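Local coordinates for protein vanadium-dependent bromoperoxidase (Corallina officinalis, PDB 1QHB) that uses a bound vanadate cofactor and hydrogen peroxide to halogenate organic substrates with bromide, working as a twelve-subunit enzyme, at residues I156-E161 and H402-P407; K296-V301 and R406-G411; G411-V416 and P429-L434. All blocks are in the same frame, centred on the assembly; numbering follows the deposited sequence.

In the fold
From the N terminus, helix 153-167 comes first, and its segment 156-161 waits some 240 residues for its partner 402-407: contact 1 closes that large loop. The chain passes through helix 295-302 inside that loop and meets it again at 406-411, so the shorter loop of contact 2 starts inside the first and ends on the same stretch, with Arg406 and Pro407 common to both. Contact 3 follows in series, a short loop bringing 429-434 back onto 411-416. Helix 407-422 carries contacts 2 and 3 and enters contact 1 through its first residue, Pro407, tying helices 153-167, 295-302 and 432-437 together. Neighbouring side chains join the contacts directly: Met159 packs on Thr410, and Thr410 on Leu434.

Contact 1 (I156-E161 and H402-P407); sequences IAEMAE and HRRLRP. With PO4 (phosphate ion), chain G.
Glu158 sets CG anti to its carbonyl carbon (chi1 -77°) and runs on extended, while Arg404 sends CG anti to its backbone N (chi1 -175°) and stays straight as far as NE, which brings NH2 of the guanidinium to OE1 of the carboxylate, the two side chains meeting at a slant. Arg404 NH2 gives a salt-bridging hydrogen bond of 2.9 Å to Glu158 OE1, met nearly along its C-O direction; the N-H...O angle is 149° and the two flat groups are nearly coplanar, with OE1 tilted slightly out of the guanidinium plane. Both partners are buried and have further bonds: Ser554 OG joins Glu158 OE2 and Arg404 NH1, and Asp555 pairs with that same NH1. Putting a leucine at Arg404 would probably leave Glu158 OE1 and Asp555 without their positive mate inside the protein. Next along the helix, Met159 folds its bent chain over so that CE lies 3.8 Å from Pro407 O. Two residues after Arg404, Arg406 turns its guanidinium edge to a phosphate, NH1 to O1 at 2.8 Å and NH2 to O1 at 3.1 Å. Lys398, Ser483, Gly484, His485, Arg545 and His551 also bond this ion, which occupies the vanadate pocket of the haloperoxidase family.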
ATOM      1  N   ILE A 156     -15.730 -47.316  28.008  1.00 14.66           N
ATOM      2  CA  ILE A 156     -16.410 -48.383  28.742  1.00 15.00           C
ATOM      3  C   ILE A 156     -17.534 -47.781  29.585  1.00 14.82           C
ATOM      4  O   ILE A 156     -18.690 -48.228  29.500  1.00 15.34           O
ATOM      5  CB  ILE A 156     -15.429 -49.178  29.599  1.00 18.63           C
ATOM      6  CG1 ILE A 156     -14.444 -49.934  28.699  1.00 15.19           C
ATOM      7  CG2 ILE A 156     -16.200 -50.141  30.506  1.00 13.73           C
ATOM      8  CD1 ILE A 156     -13.257 -50.450  29.483  1.00 17.72           C
ATOM      9  N   ALA A 157     -17.195 -46.777  30.399  1.00 12.67           N
ATOM     10  CA  ALA A 157     -18.215 -46.098  31.182  1.00 11.27           C
ATOM     11  C   ALA A 157     -19.267 -45.420  30.321  1.00 13.27           C
ATOM     12  O   ALA A 157     -20.388 -45.310  30.783  1.00 14.66           O
ATOM     13  CB  ALA A 157     -17.561 -44.985  32.027  1.00 10.28           C
ATOM     14  N   GLU A 158     -18.965 -44.791  29.190  1.00 13.66           N
ATOM     15  CA  GLU A 158     -19.932 -44.159  28.335  1.00 13.23           C
ATOM     16  C   GLU A 158     -20.908 -45.212  27.792  1.00 13.73           C
ATOM     17  O   GLU A 158     -22.110 -44.883  27.722  1.00 13.16           O
ATOM     18  CB  GLU A 158     -19.214 -43.497  27.140  1.00  7.45           C
ATOM     19  CG  GLU A 158     -18.558 -42.167  27.610  1.00 11.63           C
ATOM     20  CD  GLU A 158     -17.951 -41.380  26.486  1.00 14.58           C
ATOM     21  OE1 GLU A 158     -17.614 -41.921  25.393  1.00 12.41           O
ATOM     22  OE2 GLU A 158     -17.787 -40.155  26.660  1.00 13.89           O
ATOM     23  N   MET A 159     -20.394 -46.366  27.340  1.00 11.15           N
ATOM     24  CA  MET A 159     -21.291 -47.396  26.820  1.00 13.09           C
ATOM     25  C   MET A 159     -22.181 -47.981  27.920  1.00 13.44           C
ATOM     26  O   MET A 159     -23.389 -48.123  27.724  1.00 15.62           O
ATOM     27  CB  MET A 159     -20.572 -48.528  26.107  1.00  9.81           C
ATOM     28  CG  MET A 159     -20.016 -48.158  24.747  1.00 11.77           C
ATOM     29  SD  MET A 159     -21.239 -47.418  23.659  1.00 11.37           S
ATOM     30  CE  MET A 159     -22.313 -48.777  23.269  1.00  6.56           C
ATOM     31  N   ALA A 160     -21.646 -48.210  29.109  1.00 14.41           N
ATOM     32  CA  ALA A 160     -22.446 -48.739  30.233  1.00 13.06           C
ATOM     33  C   ALA A 160     -23.606 -47.799  30.504  1.00 12.85           C
ATOM     34  O   ALA A 160     -24.752 -48.225  30.614  1.00 14.13           O
ATOM     35  CB  ALA A 160     -21.629 -48.854  31.511  1.00  9.45           C
ATOM     36  N   GLU A 161     -23.263 -46.479  30.554  1.00 11.56           N
ATOM     37  CA  GLU A 161     -24.319 -45.503  30.791  1.00 11.95           C
ATOM     38  C   GLU A 161     -25.366 -45.498  29.710  1.00 11.95           C
ATOM     39  O   GLU A 161     -26.565 -45.345  30.037  1.00 13.71           O
ATOM     40  CB  GLU A 161     -23.687 -44.119  30.954  1.00 11.14           C
ATOM     41  CG  GLU A 161     -24.712 -42.981  31.022  1.00 11.46           C
ATOM     42  CD  GLU A 161     -24.019 -41.660  31.263  1.00 20.84           C
ATOM     43  OE1 GLU A 161     -23.218 -41.309  30.367  1.00 14.44           O
ATOM     44  OE2 GLU A 161     -24.293 -41.034  32.310  1.00 16.43           O
ATOM     45  N   HIS A 402     -12.506 -35.876  13.291  1.00  8.99           N
ATOM     46  CA  HIS A 402     -12.570 -37.106  14.049  1.00  9.94           C
ATOM     47  C   HIS A 402     -13.338 -38.266  13.472  1.00  9.99           C
ATOM     48  O   HIS A 402     -12.939 -39.362  13.804  1.00 10.74           O
ATOM     49  CB  HIS A 402     -13.196 -36.823  15.433  1.00  8.76           C
ATOM     50  CG  HIS A 402     -12.587 -35.615  16.096  1.00 10.39           C
ATOM     51  ND1 HIS A 402     -11.451 -35.769  16.847  1.00 11.56           N
ATOM     52  CD2 HIS A 402     -12.916 -34.295  16.111  1.00  9.00           C
ATOM     53  CE1 HIS A 402     -11.083 -34.573  17.318  1.00  7.10           C
ATOM     54  NE2 HIS A 402     -11.956 -33.686  16.895  1.00  7.59           N
ATOM     55  N   ARG A 403     -14.420 -38.096  12.728  1.00  7.91           N
ATOM     56  CA  ARG A 403     -15.193 -39.188  12.199  1.00 10.08           C
ATOM     57  C   ARG A 403     -15.404 -40.306  13.240  1.00 12.17           C
ATOM     58  O   ARG A 403     -15.195 -41.460  12.901  1.00 12.42           O
ATOM     59  CB  ARG A 403     -14.505 -39.729  10.922  1.00  5.95           C
ATOM     60  CG  ARG A 403     -14.678 -38.734   9.739  1.00 10.19           C
ATOM     61  CD  ARG A 403     -13.856 -39.134   8.543  1.00  8.97           C
ATOM     62  NE  ARG A 403     -12.377 -39.220   8.708  1.00 11.49           N
ATOM     63  CZ  ARG A 403     -11.527 -38.252   8.412  1.00 19.93           C
ATOM     64  NH1 ARG A 403     -11.918 -37.062   7.972  1.00 10.80           N
ATOM     65  NH2 ARG A 403     -10.207 -38.388   8.490  1.00  9.53           N
ATOM     66  N   ARG A 404     -15.908 -39.988  14.430  1.00 12.03           N
ATOM     67  CA  ARG A 404     -16.199 -40.956  15.475  1.00  9.48           C
ATOM     68  C   ARG A 404     -17.457 -41.776  15.186  1.00 12.22           C
ATOM     69  O   ARG A 404     -18.485 -41.234  14.708  1.00 10.12           O
ATOM     70  CB  ARG A 404     -16.301 -40.306  16.842  1.00  7.33           C
ATOM     71  CG  ARG A 404     -16.482 -41.326  17.987  1.00 10.54           C
ATOM     72  CD  ARG A 404     -16.735 -40.610  19.302  1.00  7.58           C
ATOM     73  NE  ARG A 404     -16.576 -41.529  20.447  1.00  9.40           N
ATOM     74  CZ  ARG A 404     -16.734 -41.123  21.700  1.00 12.28           C
ATOM     75  NH1 ARG A 404     -17.015 -39.850  22.042  1.00  6.29           N
ATOM     76  NH2 ARG A 404     -16.596 -41.985  22.684  1.00 10.06           N
ATOM     77  N   LEU A 405     -17.347 -43.095  15.440  1.00 11.28           N
ATOM     78  CA  LEU A 405     -18.485 -43.961  15.174  1.00 12.99           C
ATOM     79  C   LEU A 405     -19.599 -43.656  16.190  1.00 11.63           C
ATOM     80  O   LEU A 405     -19.341 -43.366  17.363  1.00 11.70           O
ATOM     81  CB  LEU A 405     -18.164 -45.462  15.184  1.00  9.49           C
ATOM     82  CG  LEU A 405     -18.097 -46.186  16.528  1.00 13.75           C
ATOM     83  CD1 LEU A 405     -17.678 -47.616  16.203  1.00 12.27           C
ATOM     84  CD2 LEU A 405     -17.105 -45.519  17.482  1.00  6.27           C
ATOM     85  N   ARG A 406     -20.819 -43.792  15.706  1.00  8.88           N
ATOM     86  CA  ARG A 406     -21.952 -43.541  16.618  1.00  9.76           C
ATOM     87  C   ARG A 406     -22.055 -44.713  17.586  1.00 10.82           C
ATOM     88  O   ARG A 406     -21.554 -45.809  17.334  1.00 11.81           O
ATOM     89  CB  ARG A 406     -23.223 -43.365  15.787  1.00  9.61           C
ATOM     90  CG  ARG A 406     -23.259 -42.062  14.966  1.00  8.88           C
ATOM     91  CD  ARG A 406     -23.864 -40.939  15.826  1.00 13.17           C
ATOM     92  NE  ARG A 406     -24.063 -39.752  14.979  1.00 13.95           N
ATOM     93  CZ  ARG A 406     -24.828 -38.731  15.287  1.00 14.93           C
ATOM     94  NH1 ARG A 406     -25.512 -38.684  16.423  1.00 10.61           N
ATOM     95  NH2 ARG A 406     -24.952 -37.711  14.462  1.00  8.15           N
ATOM     96  N   PRO A 407     -22.693 -44.509  18.733  1.00  9.92           N
ATOM     97  CA  PRO A 407     -22.910 -45.539  19.753  1.00  9.74           C
ATOM     98  C   PRO A 407     -23.526 -46.818  19.247  1.00 14.03           C
ATOM     99  O   PRO A 407     -23.158 -47.922  19.659  1.00 10.84           O
ATOM    100  CB  PRO A 407     -23.832 -44.854  20.778  1.00  9.00           C
ATOM    101  CG  PRO A 407     -23.519 -43.395  20.605  1.00  7.94           C
ATOM    102  CD  PRO A 407     -23.281 -43.189  19.127  1.00  8.15           C
TER
HETATM  103  P   PO4 G3000     -26.819 -34.758  16.338  1.00 11.64           P
HETATM  104  O1  PO4 G3000     -26.964 -36.239  16.344  1.00 14.53           O
HETATM  105  O2  PO4 G3000     -27.232 -34.156  17.638  1.00 15.34           O
HETATM  106  O3  PO4 G3000     -27.625 -34.200  15.240  1.00 17.49           O
HETATM  107  O4  PO4 G3000     -25.351 -34.482  16.118  1.00 15.84           O

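Contact 2 (K296-V301 and R406-G411); sequences KVFLDV and RPEATG. With PO4 (phosphate ion), chain G.
Phe298 and Glu408 bring together two helices of this largely helical vanadium haloperoxidase fold, 295-302 and the first turn of 407-422. Over these short segments the helix axes run at 138° to each other, 11.3 Å apart at closest approach. Glu408 can be followed outward. Its CB points toward the other helix and lies 4.2 Å from Phe298 CE1. From there CG takes the position between the backbone N and the carbonyl carbon (chi1 70°), and the chain extends past the ring towards Val301. At the tip OE2 has Val301 CG1 at 4.4 Å, a loose apolar neighbour; its real partners are Lys59 NZ, in a salt bridge, and Gln302 NE2, on the last turn of the Phe298 helix. The other oxygen, OE1, accepts a bond from Ser475 N. Both carboxylate oxygens are therefore satisfied although the residue is buried, and the Lys59 charge is likely to stabilise the negative end. Just ahead of this helix, Arg406 stands at the N-cap position; its NE bonds the carbonyl O of His478, an active-site residue by similarity, which helps fix the guanidinium. Phe298 itself comes against the backbone: CE1 is 3.2 Å from Glu408 O, and CZ is 3.5 Å from the same oxygen, while at the ring edge, near its plane, CZ faces Ala409 CA at 4.2 Å.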
ATOM      1  N   LYS A 296     -29.761 -58.392  11.711  1.00 17.61           N
ATOM      2  CA  LYS A 296     -29.916 -58.042  10.275  1.00 17.45           C
ATOM      3  C   LYS A 296     -30.516 -56.692  10.021  1.00 15.80           C
ATOM      4  O   LYS A 296     -30.112 -56.046   9.033  1.00 18.96           O
ATOM      5  CB  LYS A 296     -30.727 -59.136   9.579  1.00 22.67           C
ATOM      6  CG  LYS A 296     -29.959 -60.465   9.621  1.00 23.60           C
ATOM      7  CD  LYS A 296     -30.891 -61.530   9.019  1.00 33.20           C
ATOM      8  CE  LYS A 296     -30.116 -62.835   8.849  1.00 35.15           C
ATOM      9  NZ  LYS A 296     -30.782 -63.660   7.797  1.00 51.62           N
ATOM     10  N   VAL A 297     -31.486 -56.259  10.844  1.00 13.11           N
ATOM     11  CA  VAL A 297     -32.079 -54.909  10.650  1.00 15.86           C
ATOM     12  C   VAL A 297     -31.021 -53.869  10.994  1.00 16.81           C
ATOM     13  O   VAL A 297     -30.832 -52.881  10.288  1.00 16.29           O
ATOM     14  CB  VAL A 297     -33.273 -54.734  11.588  1.00 17.08           C
ATOM     15  CG1 VAL A 297     -33.809 -53.333  11.583  1.00 12.48           C
ATOM     16  CG2 VAL A 297     -34.367 -55.763  11.282  1.00 16.75           C
ATOM     17  N   PHE A 298     -30.238 -54.092  12.058  1.00 14.27           N
ATOM     18  CA  PHE A 298     -29.141 -53.195  12.410  1.00 13.41           C
ATOM     19  C   PHE A 298     -28.135 -53.060  11.258  1.00 16.18           C
ATOM     20  O   PHE A 298     -27.805 -51.941  10.866  1.00 14.63           O
ATOM     21  CB  PHE A 298     -28.472 -53.724  13.668  1.00 13.19           C
ATOM     22  CG  PHE A 298     -27.105 -53.115  13.904  1.00 14.36           C
ATOM     23  CD1 PHE A 298     -26.989 -51.926  14.625  1.00  9.17           C
ATOM     24  CD2 PHE A 298     -25.959 -53.738  13.400  1.00  9.99           C
ATOM     25  CE1 PHE A 298     -25.721 -51.376  14.842  1.00 11.04           C
ATOM     26  CE2 PHE A 298     -24.717 -53.162  13.585  1.00 14.45           C
ATOM     27  CZ  PHE A 298     -24.600 -51.988  14.308  1.00 10.41           C
ATOM     28  N   LEU A 299     -27.776 -54.150  10.572  1.00 15.46           N
ATOM     29  CA  LEU A 299     -26.827 -54.071   9.452  1.00 11.50           C
ATOM     30  C   LEU A 299     -27.437 -53.374   8.272  1.00 16.14           C
ATOM     31  O   LEU A 299     -26.746 -52.563   7.652  1.00 19.08           O
ATOM     32  CB  LEU A 299     -26.352 -55.454   9.058  1.00 12.21           C
ATOM     33  CG  LEU A 299     -25.541 -56.198  10.120  1.00 18.04           C
ATOM     34  CD1 LEU A 299     -25.297 -57.651   9.674  1.00 13.75           C
ATOM     35  CD2 LEU A 299     -24.197 -55.525  10.337  1.00 12.93           C
ATOM     36  N   ASP A 300     -28.748 -53.574   8.040  1.00 15.03           N
ATOM     37  CA  ASP A 300     -29.397 -52.832   6.953  1.00 12.10           C
ATOM     38  C   ASP A 300     -29.341 -51.343   7.213  1.00 15.24           C
ATOM     39  O   ASP A 300     -29.200 -50.522   6.305  1.00 14.87           O
ATOM     40  CB  ASP A 300     -30.887 -53.265   6.830  1.00 15.01           C
ATOM     41  CG  ASP A 300     -30.957 -54.655   6.192  1.00 22.59           C
ATOM     42  OD1 ASP A 300     -30.009 -55.065   5.474  1.00 17.80           O
ATOM     43  OD2 ASP A 300     -31.956 -55.383   6.450  1.00 19.10           O
ATOM     44  N   VAL A 301     -29.598 -50.933   8.453  1.00 12.85           N
ATOM     45  CA  VAL A 301     -29.536 -49.507   8.813  1.00 14.36           C
ATOM     46  C   VAL A 301     -28.090 -49.037   8.653  1.00 14.65           C
ATOM     47  O   VAL A 301     -27.899 -48.005   8.048  1.00 14.71           O
ATOM     48  CB  VAL A 301     -30.045 -49.251  10.234  1.00 17.40           C
ATOM     49  CG1 VAL A 301     -29.828 -47.798  10.664  1.00 11.82           C
ATOM     50  CG2 VAL A 301     -31.526 -49.604  10.374  1.00 14.63           C
ATOM     51  N   ARG A 406     -20.819 -43.792  15.706  1.00  8.88           N
ATOM     52  CA  ARG A 406     -21.952 -43.541  16.618  1.00  9.76           C
ATOM     53  C   ARG A 406     -22.055 -44.713  17.586  1.00 10.82           C
ATOM     54  O   ARG A 406     -21.554 -45.809  17.334  1.00 11.81           O
ATOM     55  CB  ARG A 406     -23.223 -43.365  15.787  1.00  9.61           C
ATOM     56  CG  ARG A 406     -23.259 -42.062  14.966  1.00  8.88           C
ATOM     57  CD  ARG A 406     -23.864 -40.939  15.826  1.00 13.17           C
ATOM     58  NE  ARG A 406     -24.063 -39.752  14.979  1.00 13.95           N
ATOM     59  CZ  ARG A 406     -24.828 -38.731  15.287  1.00 14.93           C
ATOM     60  NH1 ARG A 406     -25.512 -38.684  16.423  1.00 10.61           N
ATOM     61  NH2 ARG A 406     -24.952 -37.711  14.462  1.00  8.15           N
ATOM     62  N   PRO A 407     -22.693 -44.509  18.733  1.00  9.92           N
ATOM     63  CA  PRO A 407     -22.910 -45.539  19.753  1.00  9.74           C
ATOM     64  C   PRO A 407     -23.526 -46.818  19.247  1.00 14.03           C
ATOM     65  O   PRO A 407     -23.158 -47.922  19.659  1.00 10.84           O
ATOM     66  CB  PRO A 407     -23.832 -44.854  20.778  1.00  9.00           C
ATOM     67  CG  PRO A 407     -23.519 -43.395  20.605  1.00  7.94           C
ATOM     68  CD  PRO A 407     -23.281 -43.189  19.127  1.00  8.15           C
ATOM     69  N   GLU A 408     -24.453 -46.781  18.279  1.00 11.42           N
ATOM     70  CA  GLU A 408     -25.020 -47.993  17.733  1.00 11.91           C
ATOM     71  C   GLU A 408     -23.977 -48.864  17.058  1.00 14.78           C
ATOM     72  O   GLU A 408     -24.036 -50.116  17.226  1.00 16.56           O
ATOM     73  CB  GLU A 408     -26.122 -47.663  16.722  1.00 10.50           C
ATOM     74  CG  GLU A 408     -25.605 -47.048  15.420  1.00  8.48           C
ATOM     75  CD  GLU A 408     -26.701 -46.241  14.777  1.00 11.50           C
ATOM     76  OE1 GLU A 408     -27.462 -45.499  15.487  1.00 12.78           O
ATOM     77  OE2 GLU A 408     -26.805 -46.332  13.553  1.00 13.00           O
ATOM     78  N   ALA A 409     -22.979 -48.289  16.395  1.00 12.65           N
ATOM     79  CA  ALA A 409     -21.918 -49.084  15.749  1.00 13.57           C
ATOM     80  C   ALA A 409     -21.074 -49.771  16.801  1.00 14.18           C
ATOM     81  O   ALA A 409     -20.625 -50.906  16.659  1.00 14.90           O
ATOM     82  CB  ALA A 409     -21.055 -48.138  14.920  1.00 10.64           C
ATOM     83  N   THR A 410     -20.825 -49.071  17.915  1.00 14.05           N
ATOM     84  CA  THR A 410     -20.065 -49.652  19.012  1.00 13.26           C
ATOM     85  C   THR A 410     -20.815 -50.841  19.605  1.00 16.63           C
ATOM     86  O   THR A 410     -20.168 -51.830  19.992  1.00 15.89           O
ATOM     87  CB  THR A 410     -19.776 -48.626  20.115  1.00 10.23           C
ATOM     88  OG1 THR A 410     -19.060 -47.524  19.536  1.00 13.48           O
ATOM     89  CG2 THR A 410     -18.817 -49.248  21.159  1.00  8.33           C
ATOM     90  N   GLY A 411     -22.154 -50.724  19.700  1.00 11.99           N
ATOM     91  CA  GLY A 411     -22.956 -51.840  20.237  1.00 12.64           C
ATOM     92  C   GLY A 411     -22.854 -53.002  19.230  1.00 14.24           C
ATOM     93  O   GLY A 411     -22.748 -54.153  19.593  1.00 16.32           O
TER
HETATM   94  P   PO4 G3000     -26.819 -34.758  16.338  1.00 11.64           P
HETATM   95  O1  PO4 G3000     -26.964 -36.239  16.344  1.00 14.53           O
HETATM   96  O2  PO4 G3000     -27.232 -34.156  17.638  1.00 15.34           O
HETATM   97  O3  PO4 G3000     -27.625 -34.200  15.240  1.00 17.49           O
HETATM   98  O4  PO4 G3000     -25.351 -34.482  16.118  1.00 15.84           O

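Contact 3 (G411-V416 and P429-L434); sequences GGLISV and PEVDVL
Val431 lays a methyl over the flat peptide that joins Leu413 to Ile414; no ring or other planar side chain takes part. Its CG2 stands above one face of that peptide, 3.8 Å from Leu413 O and 4.4 Å from Ile414 N, and nothing from 429-434 approaches the opposite face or the edges. CG1, anti to the carbonyl carbon (chi1 -59°), reaches the Leu413 side chain and meets its CD1 at 4.3 Å, while CG2, between the backbone N and the carbonyl carbon, rests on the peptide. Three residues on, Leu434 meets the Ile414 side chain. Those two side chains cross at about a right angle: Ile414 CD1 comes 3.9 Å from Leu434 CG, and CG1 and CD1 each lie 4.0 Å from Leu434 CD2. Val431 occupies the N-cap position of helix 432-437 after a 3-10 turn, in which Asp432 N bonds Pro429 O at 2.9 Å. Beyond, Leu434 continues onto Leu155 and Ile156 of helix 153-167, and Ile414 onto Tyr163 of the same helix, so three helices share this apolar patch. Polar fastening lies at the margin, where Asp432 OD1 bonds Asn417 ND2. Between the segments themselves the chemistry is branched aliphatic packing, which implies that the connection from helix 407-422 to helix 432-437 is held here by shape and burial rather than by charge.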
ATOM      1  N   GLY A 411     -22.154 -50.724  19.700  1.00 11.99           N
ATOM      2  CA  GLY A 411     -22.956 -51.840  20.237  1.00 12.64           C
ATOM      3  C   GLY A 411     -22.854 -53.002  19.230  1.00 14.24           C
ATOM      4  O   GLY A 411     -22.748 -54.153  19.593  1.00 16.32           O
ATOM      5  N   GLY A 412     -22.813 -52.703  17.925  1.00 13.37           N
ATOM      6  CA  GLY A 412     -22.634 -53.708  16.881  1.00 13.78           C
ATOM      7  C   GLY A 412     -21.328 -54.484  17.122  1.00 18.39           C
ATOM      8  O   GLY A 412     -21.255 -55.708  16.908  1.00 18.87           O
ATOM      9  N   LEU A 413     -20.237 -53.793  17.483  1.00 15.19           N
ATOM     10  CA  LEU A 413     -18.947 -54.430  17.683  1.00 15.70           C
ATOM     11  C   LEU A 413     -18.993 -55.351  18.882  1.00 16.99           C
ATOM     12  O   LEU A 413     -18.398 -56.420  18.914  1.00 17.20           O
ATOM     13  CB  LEU A 413     -17.822 -53.395  17.911  1.00 11.59           C
ATOM     14  CG  LEU A 413     -17.475 -52.454  16.737  1.00 17.70           C
ATOM     15  CD1 LEU A 413     -16.407 -51.463  17.173  1.00 11.31           C
ATOM     16  CD2 LEU A 413     -17.050 -53.253  15.512  1.00 14.70           C
ATOM     17  N   ILE A 414     -19.619 -54.921  19.942  1.00 16.74           N
ATOM     18  CA  ILE A 414     -19.813 -55.677  21.171  1.00 16.08           C
ATOM     19  C   ILE A 414     -20.671 -56.905  20.883  1.00 19.24           C
ATOM     20  O   ILE A 414     -20.289 -57.979  21.322  1.00 17.16           O
ATOM     21  CB  ILE A 414     -20.552 -54.772  22.172  1.00 19.86           C
ATOM     22  CG1 ILE A 414     -19.594 -53.664  22.632  1.00 15.62           C
ATOM     23  CG2 ILE A 414     -21.144 -55.587  23.306  1.00 15.84           C
ATOM     24  CD1 ILE A 414     -20.222 -52.632  23.558  1.00  8.02           C
ATOM     25  N   SER A 415     -21.804 -56.756  20.163  1.00 14.94           N
ATOM     26  CA  SER A 415     -22.631 -57.932  19.930  1.00 17.45           C
ATOM     27  C   SER A 415     -21.892 -59.014  19.152  1.00 18.76           C
ATOM     28  O   SER A 415     -21.884 -60.204  19.514  1.00 18.48           O
ATOM     29  CB  SER A 415     -23.922 -57.531  19.192  1.00 14.08           C
ATOM     30  OG  SER A 415     -24.806 -58.652  19.406  1.00 19.78           O
ATOM     31  N   VAL A 416     -21.230 -58.632  18.055  1.00 18.94           N
ATOM     32  CA  VAL A 416     -20.467 -59.580  17.244  1.00 18.35           C
ATOM     33  C   VAL A 416     -19.355 -60.235  18.043  1.00 22.46           C
ATOM     34  O   VAL A 416     -19.217 -61.458  17.964  1.00 22.02           O
ATOM     35  CB  VAL A 416     -19.906 -58.875  16.010  1.00 21.23           C
ATOM     36  CG1 VAL A 416     -18.871 -59.702  15.260  1.00 17.42           C
ATOM     37  CG2 VAL A 416     -21.084 -58.509  15.125  1.00  9.30           C
ATOM     38  N   PRO A 429     -11.167 -58.353  18.612  1.00 21.08           N
ATOM     39  CA  PRO A 429     -10.469 -58.525  19.872  1.00 20.80           C
ATOM     40  C   PRO A 429     -10.218 -57.219  20.558  1.00 21.81           C
ATOM     41  O   PRO A 429     -10.216 -57.090  21.799  1.00 22.25           O
ATOM     42  CB  PRO A 429      -9.196 -59.282  19.511  1.00 22.98           C
ATOM     43  CG  PRO A 429      -8.976 -59.043  18.068  1.00 21.33           C
ATOM     44  CD  PRO A 429     -10.360 -58.897  17.481  1.00 20.49           C
ATOM     45  N   GLU A 430     -10.197 -56.119  19.814  1.00 20.94           N
ATOM     46  CA  GLU A 430     -10.020 -54.771  20.332  1.00 21.51           C
ATOM     47  C   GLU A 430     -11.110 -54.428  21.336  1.00 22.02           C
ATOM     48  O   GLU A 430     -10.864 -53.596  22.205  1.00 24.85           O
ATOM     49  CB  GLU A 430     -10.018 -53.751  19.186  1.00 26.70           C
ATOM     50  CG  GLU A 430      -8.953 -54.040  18.131  1.00 24.12           C
ATOM     51  CD  GLU A 430      -9.487 -54.868  16.988  1.00 34.43           C
ATOM     52  OE1 GLU A 430     -10.272 -55.808  17.235  1.00 32.05           O
ATOM     53  OE2 GLU A 430      -9.228 -54.683  15.781  1.00 44.26           O
ATOM     54  N   VAL A 431     -12.330 -55.010  21.243  1.00 22.34           N
ATOM     55  CA  VAL A 431     -13.314 -54.672  22.274  1.00 21.32           C
ATOM     56  C   VAL A 431     -13.408 -55.735  23.363  1.00 22.97           C
ATOM     57  O   VAL A 431     -14.362 -55.677  24.152  1.00 21.99           O
ATOM     58  CB  VAL A 431     -14.669 -54.313  21.655  1.00 24.66           C
ATOM     59  CG1 VAL A 431     -14.502 -53.109  20.699  1.00 22.00           C
ATOM     60  CG2 VAL A 431     -15.324 -55.438  20.906  1.00 19.29           C
ATOM     61  N   ASP A 432     -12.411 -56.608  23.567  1.00 20.50           N
ATOM     62  CA  ASP A 432     -12.577 -57.695  24.538  1.00 19.44           C
ATOM     63  C   ASP A 432     -12.793 -57.168  25.951  1.00 18.13           C
ATOM     64  O   ASP A 432     -13.555 -57.660  26.780  1.00 22.90           O
ATOM     65  CB  ASP A 432     -11.288 -58.546  24.589  1.00 15.02           C
ATOM     66  CG  ASP A 432     -11.211 -59.595  23.510  1.00 22.12           C
ATOM     67  OD1 ASP A 432     -12.146 -59.758  22.708  1.00 21.87           O
ATOM     68  OD2 ASP A 432     -10.163 -60.281  23.465  1.00 26.54           O
ATOM     69  N   VAL A 433     -12.027 -56.139  26.306  1.00 17.95           N
ATOM     70  CA  VAL A 433     -12.145 -55.561  27.644  1.00 21.25           C
ATOM     71  C   VAL A 433     -13.449 -54.806  27.809  1.00 21.75           C
ATOM     72  O   VAL A 433     -14.059 -54.870  28.867  1.00 25.43           O
ATOM     73  CB  VAL A 433     -10.939 -54.677  27.903  1.00 22.11           C
ATOM     74  CG1 VAL A 433     -11.031 -53.934  29.233  1.00 22.23           C
ATOM     75  CG2 VAL A 433      -9.683 -55.541  27.871  1.00 26.67           C
ATOM     76  N   LEU A 434     -13.910 -54.152  26.756  1.00 21.91           N
ATOM     77  CA  LEU A 434     -15.197 -53.445  26.802  1.00 20.67           C
ATOM     78  C   LEU A 434     -16.290 -54.480  27.061  1.00 21.55           C
ATOM     79  O   LEU A 434     -17.096 -54.323  27.983  1.00 20.07           O
ATOM     80  CB  LEU A 434     -15.335 -52.692  25.478  1.00 20.32           C
ATOM     81  CG  LEU A 434     -16.634 -52.012  25.061  1.00 20.83           C
ATOM     82  CD1 LEU A 434     -17.111 -50.953  26.029  1.00 16.83           C
ATOM     83  CD2 LEU A 434     -16.440 -51.360  23.695  1.00 21.26           C
TER